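PDB 6LSU: intracellular protein transport protein USO1 from Saccharomyces cerevisiae S288c, which is required for protein transport from the endoplasmic reticulum to the Golgi complex, acting as a membrane tether with a globular head and a coiled-coil tail. Local coordinates for residues I578-L583 with K625-M630. Numbering follows the deposited sequence.
Sequences IPISYL and KCLVTM
Leu583 lays its side chain over the CB of Leu627 and reaches on to the backbone of Val628, joining two nearly parallel helices of the armadillo-repeat globular head. Helix 577-590 contributes 578-583, which lies in ARM 9, and helix 622-637 contributes 625-630, in ARM 10; the local axes approach to 10.1 Å at an angle of 18°, the side-by-side stacking of successive repeats in a helical solenoid. The nearest CA pair is Leu583 and Leu627, 6.2 Å apart, and both side chains leave the backbone toward the opposing helix. No hydrogen bond links the segments, so the evidence for cohesion is apolar contact alone, with 201 Å² buried in total.

The two methyls of Leu583 reach different atoms first. CD1 is nearest Leu627 CB, at 3.7 Å, while CD2 is nearest Val628 N, at 3.7 Å, and also meets Val628 CG2 at 4.0 Å. With CG anti to its own carbonyl carbon (chi1 -84°), Leu583 is directed across the interface, and Ile624 and Leu631 of helix 622-637 add to its surroundings. Replacing Leu583 with an alanine removes CG and both methyls, which would probably leave Val628 CG2 without these neighbours and open a gap beside Leu627 CB.

One turn earlier, Ile580 offers its branch methyl CG2 to Leu627 CD1 at 4.0 Å, so Leu627 meets Leu583 through CB and Ile580 through CD1. Phe670 of helix 660-673 also packs on Leu627. Within helix 622-637, Lys625 O accepts from Thr629 N and, at 2.6 Å, from Thr629 OG1; the two donors arrive from opposite faces of the carbonyl plane, the hydroxyl tilted 35° out of it.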
ATOM      1  N   ILE A 578       7.198 -14.333  22.927  1.00 58.94           N
ATOM      2  CA  ILE A 578       6.578 -15.646  23.264  1.00 59.45           C
ATOM      3  C   ILE A 578       5.662 -15.537  24.475  1.00 58.52           C
ATOM      4  O   ILE A 578       4.482 -15.882  24.371  1.00 60.80           O
ATOM      5  CB  ILE A 578       7.682 -16.698  23.427  1.00 55.75           C
ATOM      6  CG1 ILE A 578       8.555 -16.720  22.184  1.00 59.55           C
ATOM      7  CG2 ILE A 578       7.095 -18.054  23.758  1.00 53.10           C
ATOM      8  CD1 ILE A 578       9.438 -17.954  22.046  1.00 70.20           C
ATOM      9  N   PRO A 579       6.175 -15.115  25.664  1.00 65.57           N
ATOM     10  CA  PRO A 579       5.342 -14.877  26.848  1.00 60.55           C
ATOM     11  C   PRO A 579       4.229 -13.846  26.650  1.00 56.29           C
ATOM     12  O   PRO A 579       3.142 -14.077  27.144  1.00 60.97           O
ATOM     13  CB  PRO A 579       6.284 -14.265  27.892  1.00 64.32           C
ATOM     14  CG  PRO A 579       7.670 -14.625  27.435  1.00 67.10           C
ATOM     15  CD  PRO A 579       7.598 -14.870  25.941  1.00 65.53           C
ATOM     16  N   ILE A 580       4.513 -12.736  25.967  1.00 61.34           N
ATOM     17  CA  ILE A 580       3.503 -11.641  25.729  1.00 64.41           C
ATOM     18  C   ILE A 580       2.333 -12.220  24.913  1.00 60.75           C
ATOM     19  O   ILE A 580       1.135 -11.909  25.198  1.00 57.85           O
ATOM     20  CB  ILE A 580       4.132 -10.437  25.002  1.00 66.12           C
ATOM     21  CG1 ILE A 580       5.175  -9.739  25.877  1.00 67.95           C
ATOM     22  CG2 ILE A 580       3.050  -9.474  24.536  1.00 64.66           C
ATOM     23  CD1 ILE A 580       5.879  -8.574  25.189  1.00 71.24           C
ATOM     24  N   SER A 581       2.657 -13.101  23.973  1.00 53.03           N
ATOM     25  CA  SER A 581       1.661 -13.664  23.048  1.00 58.14           C
ATOM     26  C   SER A 581       0.709 -14.524  23.855  1.00 55.63           C
ATOM     27  O   SER A 581      -0.489 -14.189  23.836  1.00 53.68           O
ATOM     28  CB  SER A 581       2.326 -14.378  21.909  1.00 61.60           C
ATOM     29  OG  SER A 581       3.022 -13.445  21.102  1.00 58.23           O
ATOM     30  N   TYR A 582       1.215 -15.528  24.593  1.00 60.69           N
ATOM     31  CA  TYR A 582       0.371 -16.350  25.531  1.00 55.50           C
ATOM     32  C   TYR A 582      -0.378 -15.451  26.506  1.00 55.00           C
ATOM     33  O   TYR A 582      -1.612 -15.620  26.618  1.00 60.97           O
ATOM     34  CB  TYR A 582       1.180 -17.345  26.352  1.00 50.27           C
ATOM     35  CG  TYR A 582       1.760 -18.484  25.558  1.00 47.70           C
ATOM     36  CD1 TYR A 582       0.946 -19.397  24.900  1.00 48.34           C
ATOM     37  CD2 TYR A 582       3.133 -18.658  25.476  1.00 48.28           C
ATOM     38  CE1 TYR A 582       1.485 -20.418  24.120  1.00 50.53           C
ATOM     39  CE2 TYR A 582       3.702 -19.688  24.737  1.00 52.39           C
ATOM     40  CZ  TYR A 582       2.870 -20.576  24.048  1.00 58.85           C
ATOM     41  OH  TYR A 582       3.443 -21.615  23.341  1.00 60.79           O
ATOM     42  N   LEU A 583       0.307 -14.514  27.160  1.00 54.83           N
ATOM     43  CA  LEU A 583      -0.333 -13.734  28.255  1.00 63.55           C
ATOM     44  C   LEU A 583      -1.509 -12.920  27.716  1.00 63.31           C
ATOM     45  O   LEU A 583      -2.649 -13.154  28.194  1.00 70.46           O
ATOM     46  CB  LEU A 583       0.716 -12.848  28.937  1.00 69.17           C
ATOM     47  CG  LEU A 583       1.520 -13.581  30.001  1.00 66.99           C
ATOM     48  CD1 LEU A 583       2.809 -12.851  30.286  1.00 68.64           C
ATOM     49  CD2 LEU A 583       0.679 -13.761  31.249  1.00 70.45           C
ATOM     50  N   LYS A 625       5.830  -9.010  34.029  1.00 74.03           N
ATOM     51  CA  LYS A 625       5.375  -8.940  35.430  1.00 73.16           C
ATOM     52  C   LYS A 625       3.971  -8.334  35.426  1.00 67.47           C
ATOM     53  O   LYS A 625       3.086  -8.934  36.082  1.00 69.98           O
ATOM     54  CB  LYS A 625       6.463  -8.263  36.267  1.00 84.59           C
ATOM     55  CG  LYS A 625       6.023  -7.408  37.443  1.00 83.94           C
ATOM     56  CD  LYS A 625       7.226  -6.820  38.142  1.00 90.45           C
ATOM     57  CE  LYS A 625       6.980  -5.444  38.728  1.00102.74           C
ATOM     58  NZ  LYS A 625       8.261  -4.814  39.145  1.00107.32           N
ATOM     59  N   CYS A 626       3.728  -7.243  34.695  1.00 64.15           N
ATOM     60  CA  CYS A 626       2.382  -6.588  34.700  1.00 68.10           C
ATOM     61  C   CYS A 626       1.353  -7.490  33.968  1.00 73.59           C
ATOM     62  O   CYS A 626       0.161  -7.534  34.379  1.00 65.39           O
ATOM     63  CB  CYS A 626       2.435  -5.187  34.099  1.00 73.10           C
ATOM     64  SG  CYS A 626       3.568  -4.021  34.941  1.00 78.25           S
ATOM     65  N   LEU A 627       1.772  -8.226  32.925  1.00 66.33           N
ATOM     66  CA  LEU A 627       0.832  -9.051  32.125  1.00 68.35           C
ATOM     67  C   LEU A 627       0.380 -10.252  32.943  1.00 70.65           C
ATOM     68  O   LEU A 627      -0.893 -10.529  32.952  1.00 71.23           O
ATOM     69  CB  LEU A 627       1.475  -9.475  30.800  1.00 71.19           C
ATOM     70  CG  LEU A 627       1.451  -8.397  29.716  1.00 69.19           C
ATOM     71  CD1 LEU A 627       2.079  -8.921  28.422  1.00 67.91           C
ATOM     72  CD2 LEU A 627       0.025  -7.919  29.492  1.00 63.60           C
ATOM     73  N   VAL A 628       1.340 -10.931  33.597  1.00 68.80           N
ATOM     74  CA  VAL A 628       1.046 -11.972  34.622  1.00 65.29           C
ATOM     75  C   VAL A 628       0.085 -11.376  35.653  1.00 58.11           C
ATOM     76  O   VAL A 628      -0.873 -12.017  35.970  1.00 66.62           O
ATOM     77  CB  VAL A 628       2.292 -12.543  35.320  1.00 62.41           C
ATOM     78  CG1 VAL A 628       1.862 -13.458  36.459  1.00 63.36           C
ATOM     79  CG2 VAL A 628       3.172 -13.322  34.359  1.00 63.97           C
ATOM     80  N   THR A 629       0.373 -10.204  36.190  1.00 63.02           N
ATOM     81  CA  THR A 629      -0.464  -9.579  37.254  1.00 66.44           C
ATOM     82  C   THR A 629      -1.853  -9.374  36.664  1.00 67.04           C
ATOM     83  O   THR A 629      -2.839  -9.708  37.325  1.00 75.77           O
ATOM     84  CB  THR A 629       0.122  -8.251  37.737  1.00 66.52           C
ATOM     85  OG1 THR A 629       1.481  -8.491  38.100  1.00 62.63           O
ATOM     86  CG2 THR A 629      -0.693  -7.607  38.841  1.00 65.22           C
ATOM     87  N   MET A 630      -1.914  -8.832  35.446  1.00 74.30           N
ATOM     88  CA  MET A 630      -3.192  -8.513  34.748  1.00 70.73           C
ATOM     89  C   MET A 630      -4.031  -9.798  34.556  1.00 73.00           C
ATOM     90  O   MET A 630      -5.289  -9.805  34.780  1.00 61.39           O
ATOM     91  CB  MET A 630      -2.897  -7.905  33.387  1.00 74.09           C
ATOM     92  CG  MET A 630      -4.053  -7.080  32.894  1.00 81.15           C
ATOM     93  SD  MET A 630      -3.810  -6.544  31.199  1.00 74.29           S
ATOM     94  CE  MET A 630      -2.339  -5.537  31.408  1.00 79.52           C
TER